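Local coordinates for fat acid-binding protein (Eubacterium ventriosum, PDB 3NYI) that probably binds fatty acids, as other DegV family proteins do, and is here bound to stearic acid, at residues Asp24-Pro29 against Ala74-Ser79; Arg140-Gly145 against Glu149-Lys154; Val240-Asp245 against Glu251-Val256. One frame throughout, in Å; residues are numbered along the deposited sequence. Where two conformers were deposited one is given.

Contact 1 (Asp24-Pro29 against Ala74-Ser79); sequences DVTIVP and ADVFRS
Val76 meets both Thr26 and Val28, and these two pairs make up the whole touch between strand residues 25-28 and the helix that runs through 74-79. The backbones stay well apart: the nearest alpha carbons, of Val28 and Val76, are 7.9 Å from each other, so side chains alone bridge the gap. At the start of the helical segment, Ala74 turns its methyl to helix 99-113, on Ala106 and Leu109, and its carbonyl oxygen accepts the amide of Arg78. Val76, two residues on, sends its two methyls to different partners. CG1 lies anti to the backbone N (chi1 173°) and reaches CG2 of Thr26 tip to tip at 4.1 Å. CG2, the other branch, slides past Val28 in the opposite direction, with Val76 CG2 and Val28 CG2 also 4.1 Å apart. In Thr26 the methyl CG2 is itself anti to the backbone N, and this branch, not OG1, meets Val76. Phe77 follows and packs its ring on Ala106 and Val110 of helix 99-113. In one modelled conformer Arg78 forms a salt bridge with Asp113 of that helix. Ser79 folds back within the helix: its OG donates to Val76 O at 3.1 Å, with the donor tilted 24° from the carbonyl plane. Strand 6-10 pairs in parallel with 25-33, and its Val8 touches both Val28 and Val76, extending the apolar patch. A helix laid on parallel strands through branched aliphatic side chains is characteristic of an alpha/beta fold, here the first of the two sheet-containing halves of a DegV protein.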
loop_
_atom_site.group_PDB
_atom_site.type_symbol
_atom_site.label_atom_id
_atom_site.label_comp_id
_atom_site.label_asym_id
_atom_site.label_seq_id
_atom_site.Cartn_x
_atom_site.Cartn_y
_atom_site.Cartn_z
ATOM N N ASP A 24 11.887 12.565 -4.469
ATOM C CA ASP A 24 12.848 11.735 -5.189
ATOM C C ASP A 24 12.705 10.233 -4.885
ATOM O O ASP A 24 13.685 9.561 -4.558
ATOM C CB ASP A 24 14.278 12.205 -4.896
ATOM C CG ASP A 24 15.288 11.634 -5.870
ATOM O OD1 ASP A 24 14.891 11.330 -7.015
ATOM O OD2 ASP A 24 16.474 11.495 -5.494
ATOM N N VAL A 25 11.483 9.718 -4.987
ATOM C CA VAL A 25 11.224 8.291 -4.790
ATOM C C VAL A 25 11.051 7.620 -6.149
ATOM O O VAL A 25 10.329 8.119 -7.011
ATOM C CB VAL A 25 9.975 8.056 -3.914
ATOM C CG1 VAL A 25 9.606 6.562 -3.863
ATOM C CG2 VAL A 25 10.197 8.628 -2.504
ATOM N N THR A 26 11.728 6.495 -6.334
ATOM C CA THR A 26 11.701 5.762 -7.591
ATOM C C THR A 26 10.803 4.538 -7.433
ATOM O O THR A 26 10.877 3.837 -6.423
ATOM C CB THR A 26 13.113 5.323 -7.971
ATOM O OG1 THR A 26 13.959 6.483 -8.028
ATOM C CG2 THR A 26 13.125 4.590 -9.328
ATOM N N ILE A 27 9.946 4.298 -8.421
ATOM C CA ILE A 27 9.012 3.171 -8.370
ATOM C C ILE A 27 9.406 2.029 -9.294
ATOM O O ILE A 27 9.734 2.246 -10.461
ATOM C CB ILE A 27 7.583 3.613 -8.701
ATOM C CG1 ILE A 27 7.098 4.617 -7.652
ATOM C CG2 ILE A 27 6.640 2.399 -8.762
ATOM C CD1 ILE A 27 7.136 4.066 -6.213
ATOM N N VAL A 28 9.397 0.810 -8.755
ATOM C CA VAL A 28 9.535 -0.403 -9.570
ATOM C C VAL A 28 8.147 -1.021 -9.739
ATOM O O VAL A 28 7.517 -1.459 -8.765
ATOM C CB VAL A 28 10.503 -1.414 -8.926
ATOM C CG1 VAL A 28 10.587 -2.730 -9.760
ATOM C CG2 VAL A 28 11.875 -0.791 -8.763
ATOM N N PRO A 29 7.651 -1.049 -10.980
ATOM C CA PRO A 29 6.258 -1.457 -11.227
ATOM C C PRO A 29 5.970 -2.958 -11.126
ATOM O O PRO A 29 6.755 -3.795 -11.602
ATOM C CB PRO A 29 6.002 -1.009 -12.674
ATOM C CG PRO A 29 7.326 -0.665 -13.262
ATOM C CD PRO A 29 8.382 -0.693 -12.211
ATOM N N ALA A 74 16.951 -5.002 -10.311
ATOM C CA ALA A 74 18.403 -4.988 -10.462
ATOM C C ALA A 74 18.888 -3.791 -11.284
ATOM O O ALA A 74 19.873 -3.155 -10.930
ATOM C CB ALA A 74 18.896 -6.296 -11.093
ATOM N N ASP A 75 18.208 -3.498 -12.387
ATOM C CA ASP A 75 18.578 -2.352 -13.218
ATOM C C ASP A 75 18.462 -1.018 -12.458
ATOM O O ASP A 75 19.293 -0.123 -12.618
ATOM C CB ASP A 75 17.755 -2.326 -14.508
ATOM C CG ASP A 75 18.109 -3.475 -15.468
ATOM O OD1 ASP A 75 19.149 -4.151 -15.289
ATOM O OD2 ASP A 75 17.334 -3.702 -16.416
ATOM N N VAL A 76 17.440 -0.882 -11.621
ATOM C CA VAL A 76 17.321 0.316 -10.790
ATOM C C VAL A 76 18.437 0.363 -9.743
ATOM O O VAL A 76 19.137 1.376 -9.617
ATOM C CB VAL A 76 15.932 0.395 -10.122
ATOM C CG1 VAL A 76 15.867 1.550 -9.120
ATOM C CG2 VAL A 76 14.857 0.536 -11.189
ATOM N N PHE A 77 18.622 -0.731 -9.004
ATOM C CA PHE A 77 19.681 -0.764 -7.996
ATOM C C PHE A 77 21.037 -0.441 -8.625
ATOM O O PHE A 77 21.812 0.351 -8.088
ATOM C CB PHE A 77 19.766 -2.126 -7.297
ATOM C CG PHE A 77 18.528 -2.506 -6.511
ATOM C CD1 PHE A 77 17.524 -1.584 -6.256
ATOM C CD2 PHE A 77 18.390 -3.794 -6.013
ATOM C CE1 PHE A 77 16.394 -1.947 -5.534
ATOM C CE2 PHE A 77 17.270 -4.171 -5.295
ATOM C CZ PHE A 77 16.268 -3.243 -5.048
ATOM N N ARG A 78 21.313 -1.063 -9.765
ATOM C CA ARG A 78 22.599 -0.912 -10.435
ATOM C C ARG A 78 22.890 0.534 -10.828
ATOM O O ARG A 78 23.985 1.044 -10.589
ATOM C CB ARG A 78 22.664 -1.815 -11.672
ATOM C CG ARG A 78 24.037 -2.403 -11.930
ATOM C CD ARG A 78 24.080 -3.172 -13.241
ATOM N NE ARG A 78 23.019 -4.172 -13.333
ATOM C CZ ARG A 78 23.150 -5.443 -12.964
ATOM N NH1 ARG A 78 24.302 -5.885 -12.468
ATOM N NH2 ARG A 78 22.124 -6.277 -13.096
ATOM N N SER A 79 21.909 1.202 -11.425
ATOM C CA SER A 79 22.119 2.565 -11.899
ATOM C C SER A 79 22.421 3.538 -10.757
ATOM O O SER A 79 23.256 4.431 -10.902
ATOM C CB SER A 79 20.922 3.049 -12.722
ATOM O OG SER A 79 19.797 3.306 -11.898
#

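Contact 2 (Arg140-Gly145 against Glu149-Lys154); sequences RMLEDG and EQAMSK
Met141, present as selenomethionine, packs on Ala151 and Lys154, and its side chain can be followed outward atom by atom. CB already lies 4.2 Å from Ala151 CB, near the closest backbone approach, where the alpha carbons of Met141 and Ala151 are 6.2 Å apart. CG, anti to the carbonyl carbon (chi1 -68°), carries the chain across to the second helix. SE then sits 3.8 Å from Ala151 CA and equally far from Lys154 CD, touching both the helix backbone and the aliphatic part of the lysine. The bend at chi3 (-81°) lays CE alongside Ala151, 3.9 Å from its O, with the Ala151 methyl also close. Leu142 adds a looser touch, its CD2 being 4.5 Å from Ala151 CB. Phe138, a turn earlier in the first helix, also packs on Ala151, while Leu146 and Tyr293 touch both Met141 and Lys154. At the start of the second helix, Gln150 OE1 accepts a hydrogen bond from Ser147 N. Gly145 ends the first helix with positive phi (92°) and Gly145 N bonded to Leu142 O at 3.1 Å. Helices 128-143 and 148-161, joined by a tight turn after this Schellman motif, make an alpha-alpha unit packed through a long methionine on a small alanine.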
loop_
_atom_site.group_PDB
_atom_site.type_symbol
_atom_site.label_atom_id
_atom_site.label_comp_id
_atom_site.label_asym_id
_atom_site.label_seq_id
_atom_site.Cartn_x
_atom_site.Cartn_y
_atom_site.Cartn_z
ATOM N N ARG A 140 10.547 11.550 5.895
ATOM C CA ARG A 140 10.574 12.567 6.956
ATOM C C ARG A 140 11.832 12.474 7.818
ATOM O O ARG A 140 12.509 13.479 8.057
ATOM C CB ARG A 140 9.344 12.458 7.846
ATOM C CG ARG A 140 8.040 12.846 7.182
ATOM C CD ARG A 140 6.869 12.548 8.106
ATOM N NE ARG A 140 5.587 12.823 7.462
ATOM C CZ ARG A 140 4.633 13.570 8.007
ATOM N NH1 ARG A 140 4.812 14.108 9.213
ATOM N NH2 ARG A 140 3.501 13.775 7.349
HETATM N N MSE A 141 12.145 11.267 8.286
HETATM C CA MSE A 141 13.300 11.077 9.167
HETATM C C MSE A 141 14.600 11.536 8.535
HETATM O O MSE A 141 15.392 12.248 9.170
HETATM C CB MSE A 141 13.391 9.624 9.669
HETATM C CG MSE A 141 12.250 9.256 10.633
HETATM SE SE MSE A 141 12.441 7.480 11.443
HETATM C CE MSE A 141 11.762 6.414 9.949
ATOM N N LEU A 142 14.813 11.139 7.282
ATOM C CA LEU A 142 16.005 11.533 6.552
ATOM C C LEU A 142 16.046 13.031 6.285
ATOM O O LEU A 142 17.094 13.646 6.409
ATOM C CB LEU A 142 16.123 10.749 5.241
ATOM C CG LEU A 142 16.214 9.235 5.443
ATOM C CD1 LEU A 142 16.564 8.541 4.132
ATOM C CD2 LEU A 142 17.235 8.889 6.519
ATOM N N GLU A 143 14.914 13.624 5.926
ATOM C CA GLU A 143 14.881 15.069 5.712
ATOM C C GLU A 143 15.076 15.845 7.016
ATOM O O GLU A 143 15.649 16.939 7.019
ATOM C CB GLU A 143 13.602 15.485 4.974
ATOM C CG GLU A 143 13.530 14.866 3.572
ATOM C CD GLU A 143 12.421 15.428 2.698
ATOM O OE1 GLU A 143 11.641 16.280 3.182
ATOM O OE2 GLU A 143 12.337 15.005 1.518
ATOM N N ASP A 144 14.628 15.270 8.127
ATOM C CA ASP A 144 14.816 15.910 9.430
ATOM C C ASP A 144 16.230 15.676 9.976
ATOM O O ASP A 144 16.563 16.107 11.078
ATOM C CB ASP A 144 13.754 15.446 10.440
ATOM C CG ASP A 144 12.341 15.835 10.026
ATOM O OD1 ASP A 144 12.206 16.704 9.137
ATOM O OD2 ASP A 144 11.363 15.274 10.584
ATOM N N GLY A 145 17.060 14.979 9.205
ATOM C CA GLY A 145 18.464 14.854 9.549
ATOM C C GLY A 145 18.866 13.652 10.385
ATOM O O GLY A 145 20.004 13.570 10.836
ATOM N N GLU A 149 20.904 4.783 10.343
ATOM C CA GLU A 149 20.829 3.907 11.509
ATOM C C GLU A 149 19.744 4.342 12.492
ATOM O O GLU A 149 19.009 3.509 13.023
ATOM C CB GLU A 149 22.183 3.822 12.221
ATOM C CG GLU A 149 23.192 2.917 11.522
ATOM C CD GLU A 149 23.716 3.505 10.221
ATOM O OE1 GLU A 149 23.732 4.752 10.085
ATOM O OE2 GLU A 149 24.119 2.713 9.336
ATOM N N GLN A 150 19.650 5.645 12.733
ATOM C CA GLN A 150 18.631 6.167 13.640
ATOM C C GLN A 150 17.230 5.871 13.114
ATOM O O GLN A 150 16.318 5.573 13.885
ATOM C CB GLN A 150 18.813 7.668 13.849
ATOM C CG GLN A 150 20.149 8.034 14.474
ATOM C CD GLN A 150 20.349 9.530 14.581
ATOM O OE1 GLN A 150 20.127 10.270 13.622
ATOM N NE2 GLN A 150 20.773 9.987 15.757
ATOM N N ALA A 151 17.062 5.955 11.796
ATOM C CA ALA A 151 15.756 5.726 11.195
ATOM C C ALA A 151 15.396 4.248 11.288
ATOM O O ALA A 151 14.256 3.889 11.584
ATOM C CB ALA A 151 15.742 6.196 9.737
HETATM N N MSE A 152 16.374 3.386 11.032
HETATM C CA MSE A 152 16.124 1.952 11.054
HETATM C C MSE A 152 15.758 1.484 12.459
HETATM O O MSE A 152 14.993 0.544 12.615
HETATM C CB MSE A 152 17.329 1.171 10.515
HETATM C CG MSE A 152 17.555 1.346 9.015
HETATM SE SE MSE A 152 16.020 0.725 7.963
HETATM C CE MSE A 152 15.947 -1.066 8.711
ATOM N N SER A 153 16.289 2.149 13.479
ATOM C CA SER A 153 15.961 1.790 14.859
ATOM C C SER A 153 14.508 2.109 15.223
ATOM O O SER A 153 14.026 1.713 16.287
ATOM C CB SER A 153 16.897 2.498 15.845
ATOM O OG SER A 153 16.484 3.838 16.059
ATOM N N LYS A 154 13.816 2.847 14.363
ATOM C CA LYS A 154 12.399 3.150 14.605
ATOM C C LYS A 154 11.477 2.355 13.695
ATOM O O LYS A 154 10.255 2.334 13.888
ATOM C CB LYS A 154 12.129 4.642 14.448
ATOM C CG LYS A 154 12.993 5.497 15.378
ATOM C CD LYS A 154 12.675 6.970 15.242
ATOM C CE LYS A 154 13.681 7.817 16.023
ATOM N NZ LYS A 154 13.768 7.396 17.450
#

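Contact 3 (Val240-Asp245 against Glu251-Val256). With STE (stearic acid), chain C.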
loop_
_atom_site.group_PDB
_atom_site.type_symbol
_atom_site.label_atom_id
_atom_site.label_comp_id
_atom_site.label_asym_id
_atom_site.label_seq_id
_atom_site.Cartn_x
_atom_site.Cartn_y
_atom_site.Cartn_z
ATOM N N VAL A 240 -6.266 8.796 3.576
ATOM C CA VAL A 240 -7.376 8.044 2.988
ATOM C C VAL A 240 -6.990 7.438 1.631
ATOM O O VAL A 240 -6.193 8.021 0.884
ATOM C CB VAL A 240 -8.643 8.944 2.825
ATOM C CG1 VAL A 240 -9.615 8.349 1.829
ATOM C CG2 VAL A 240 -9.331 9.178 4.188
ATOM N N GLY A 241 -7.553 6.267 1.326
ATOM C CA GLY A 241 -7.449 5.669 -0.006
ATOM C C GLY A 241 -8.830 5.447 -0.615
ATOM O O GLY A 241 -9.775 5.048 0.078
ATOM N N TYR A 242 -8.955 5.701 -1.913
ATOM C CA TYR A 242 -10.233 5.541 -2.599
ATOM C C TYR A 242 -10.057 4.791 -3.914
ATOM O O TYR A 242 -8.962 4.751 -4.478
ATOM C CB TYR A 242 -10.887 6.900 -2.863
ATOM C CG TYR A 242 -10.005 7.858 -3.627
ATOM C CD1 TYR A 242 -9.957 7.834 -5.018
ATOM C CD2 TYR A 242 -9.206 8.776 -2.958
ATOM C CE1 TYR A 242 -9.148 8.704 -5.720
ATOM C CE2 TYR A 242 -8.389 9.649 -3.651
ATOM C CZ TYR A 242 -8.362 9.608 -5.030
ATOM O OH TYR A 242 -7.551 10.477 -5.722
ATOM N N GLY A 243 -11.147 4.203 -4.391
ATOM C CA GLY A 243 -11.114 3.372 -5.578
ATOM C C GLY A 243 -11.641 4.111 -6.789
ATOM O O GLY A 243 -11.161 5.196 -7.126
ATOM N N TYR A 244 -12.643 3.526 -7.431
ATOM C CA TYR A 244 -13.127 4.024 -8.712
ATOM C C TYR A 244 -13.774 5.401 -8.600
ATOM O O TYR A 244 -13.568 6.274 -9.448
ATOM C CB TYR A 244 -14.119 3.022 -9.299
ATOM C CG TYR A 244 -14.703 3.436 -10.631
ATOM C CD1 TYR A 244 -13.909 3.489 -11.768
ATOM C CD2 TYR A 244 -16.049 3.747 -10.749
ATOM C CE1 TYR A 244 -14.434 3.852 -12.993
ATOM C CE2 TYR A 244 -16.590 4.113 -11.972
ATOM C CZ TYR A 244 -15.774 4.160 -13.090
ATOM O OH TYR A 244 -16.296 4.524 -14.308
ATOM N N ASP A 245 -14.555 5.591 -7.545
ATOM C CA ASP A 245 -15.335 6.813 -7.381
ATOM C C ASP A 245 -14.579 7.853 -6.559
ATOM O O ASP A 245 -14.593 7.809 -5.330
ATOM C CB ASP A 245 -16.671 6.486 -6.720
ATOM C CG ASP A 245 -17.590 7.693 -6.616
ATOM O OD1 ASP A 245 -17.116 8.839 -6.758
ATOM O OD2 ASP A 245 -18.796 7.485 -6.384
ATOM N N GLU A 251 -15.571 12.855 -0.283
ATOM C CA GLU A 251 -16.631 12.948 0.708
ATOM C C GLU A 251 -16.270 12.098 1.919
ATOM O O GLU A 251 -16.523 12.472 3.061
ATOM C CB GLU A 251 -17.959 12.467 0.112
ATOM C CG GLU A 251 -19.134 12.515 1.083
ATOM C CD GLU A 251 -20.358 11.749 0.585
ATOM O OE1 GLU A 251 -20.201 10.607 0.100
ATOM O OE2 GLU A 251 -21.484 12.288 0.693
ATOM N N PHE A 252 -15.686 10.935 1.664
ATOM C CA PHE A 252 -15.247 10.083 2.759
ATOM C C PHE A 252 -14.204 10.805 3.606
ATOM O O PHE A 252 -14.227 10.711 4.835
ATOM C CB PHE A 252 -14.714 8.739 2.244
ATOM C CG PHE A 252 -14.359 7.772 3.340
ATOM C CD1 PHE A 252 -15.340 7.283 4.194
ATOM C CD2 PHE A 252 -13.044 7.356 3.523
ATOM C CE1 PHE A 252 -15.021 6.399 5.218
ATOM C CE2 PHE A 252 -12.710 6.475 4.547
ATOM C CZ PHE A 252 -13.703 5.993 5.398
HETATM N N MSE A 253 -13.301 11.537 2.954
HETATM C CA MSE A 253 -12.264 12.255 3.685
HETATM C C MSE A 253 -12.882 13.232 4.668
HETATM O O MSE A 253 -12.312 13.500 5.715
HETATM C CB MSE A 253 -11.349 13.030 2.741
HETATM C CG MSE A 253 -10.531 12.168 1.808
HETATM SE SE MSE A 253 -9.556 13.259 0.526
HETATM C CE MSE A 253 -9.116 11.837 -0.764
ATOM N N LYS A 254 -14.035 13.787 4.309
ATOM C CA LYS A 254 -14.700 14.742 5.188
ATOM C C LYS A 254 -15.270 14.020 6.401
ATOM O O LYS A 254 -15.170 14.506 7.528
ATOM C CB LYS A 254 -15.793 15.505 4.434
ATOM C CG LYS A 254 -15.253 16.497 3.407
ATOM C CD LYS A 254 -16.382 17.216 2.678
ATOM C CE LYS A 254 -15.847 18.327 1.780
ATOM N NZ LYS A 254 -16.939 19.068 1.077
ATOM N N GLU A 255 -15.860 12.851 6.161
ATOM C CA GLU A 255 -16.414 12.027 7.232
ATOM C C GLU A 255 -15.323 11.569 8.190
ATOM O O GLU A 255 -15.543 11.504 9.400
ATOM C CB GLU A 255 -17.125 10.797 6.669
ATOM C CG GLU A 255 -18.253 11.094 5.696
ATOM C CD GLU A 255 -18.698 9.854 4.931
ATOM O OE1 GLU A 255 -18.581 8.730 5.476
ATOM O OE2 GLU A 255 -19.165 10.005 3.783
ATOM N N VAL A 256 -14.157 11.231 7.645
ATOM C CA VAL A 256 -13.029 10.813 8.478
ATOM C C VAL A 256 -12.596 11.944 9.406
ATOM O O VAL A 256 -12.441 11.746 10.614
ATOM C CB VAL A 256 -11.822 10.362 7.630
ATOM C CG1 VAL A 256 -10.585 10.153 8.503
ATOM C CG2 VAL A 256 -12.149 9.086 6.841
HETATM C C1 STE C . 1.671 -10.034 -7.031
HETATM O O1 STE C . 2.706 -10.443 -6.602
HETATM O O2 STE C . 1.130 -10.626 -7.919
HETATM C C2 STE C . 0.935 -8.893 -6.292
HETATM C C3 STE C . -0.177 -9.465 -5.375
HETATM C C4 STE C . -0.978 -8.308 -4.728
HETATM C C5 STE C . -1.924 -8.833 -3.625
HETATM C C6 STE C . -2.749 -7.664 -3.039
HETATM C C7 STE C . -3.782 -8.173 -2.001
HETATM C C8 STE C . -4.459 -6.943 -1.343
HETATM C C9 STE C . -5.523 -7.377 -0.309
HETATM C C10 STE C . -6.226 -6.107 0.245
HETATM C C11 STE C . -5.292 -5.435 1.254
HETATM C C12 STE C . -5.064 -3.920 1.040
HETATM C C13 STE C . -6.185 -3.194 0.279
HETATM C C14 STE C . -6.486 -1.893 1.073
HETATM C C15 STE C . -7.296 -0.892 0.217
HETATM C C16 STE C . -7.879 0.196 1.153
HETATM C C17 STE C . -6.850 1.332 1.337
HETATM C C18 STE C . -7.466 2.512 2.124
#
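Strand 240-242 and helix 251-256 run nearly antiparallel, at 153° between their directions, with their axes 9.1 Å apart at closest approach. Val240 bridges that distance, touching three helix residues. Its CB lies 3.9 Å from CG of Met253, a selenomethionine. Its CG1 comes in at the edge of the Phe252 ring, near the ring plane, 4.0 Å from CD2. The other methyl, CG2, slides past Val256 and meets Val256 CG2 at 3.9 Å. Within the helix, that same Val256 methyl lies over one face of the Phe252 ring, toward its rim. Met253 extends beyond CG (chi2 174°, chi3 -164°), which carries its CE to Tyr242, 3.7 Å from CE2 and oblique to the ring. An alanine in place of Val240 would probably leave a gap between the strand and both the Phe252 ring edge and Val256 CG2, with Met253 CG keeping only the beta carbon beside it. Between the two inward-facing side chains, Gly241 has its CA 3.8 Å from the stearic acid carbon C18, so the strand separates helix packing from the lipid's methyl end. Asp245 caps helix 246-260 through OD1 to Glu248 N. The strand pairs in parallel with 270-271, with which it and helix 246-260 make a beta-alpha-beta unit, and antiparallel with 285-291; Phe252 and Val256 also rest against Leu221 of helix 213-231.

How the contacts relate
All three contacts are held by apolar side chains, with no hydrogen bond passing between paired segments, yet they differ in depth. Contact 3 is buried, whereas contacts 1 and 2 are partly buried. Contacts 1 and 3 each lay a helix on a strand, but in separate mixed sheets, with centres 30 Å apart on opposite sides of the chain's centre. Contact 2 instead joins two consecutive helices, and lysine methylenes and exposed residues share its edge. Contact 3 alone reaches the stearic acid directly; the side chain of Val28 of contact 1 stays about 11 Å from it. Contacts 1 and 2 approach within about 6 Å by nearest atoms without touching.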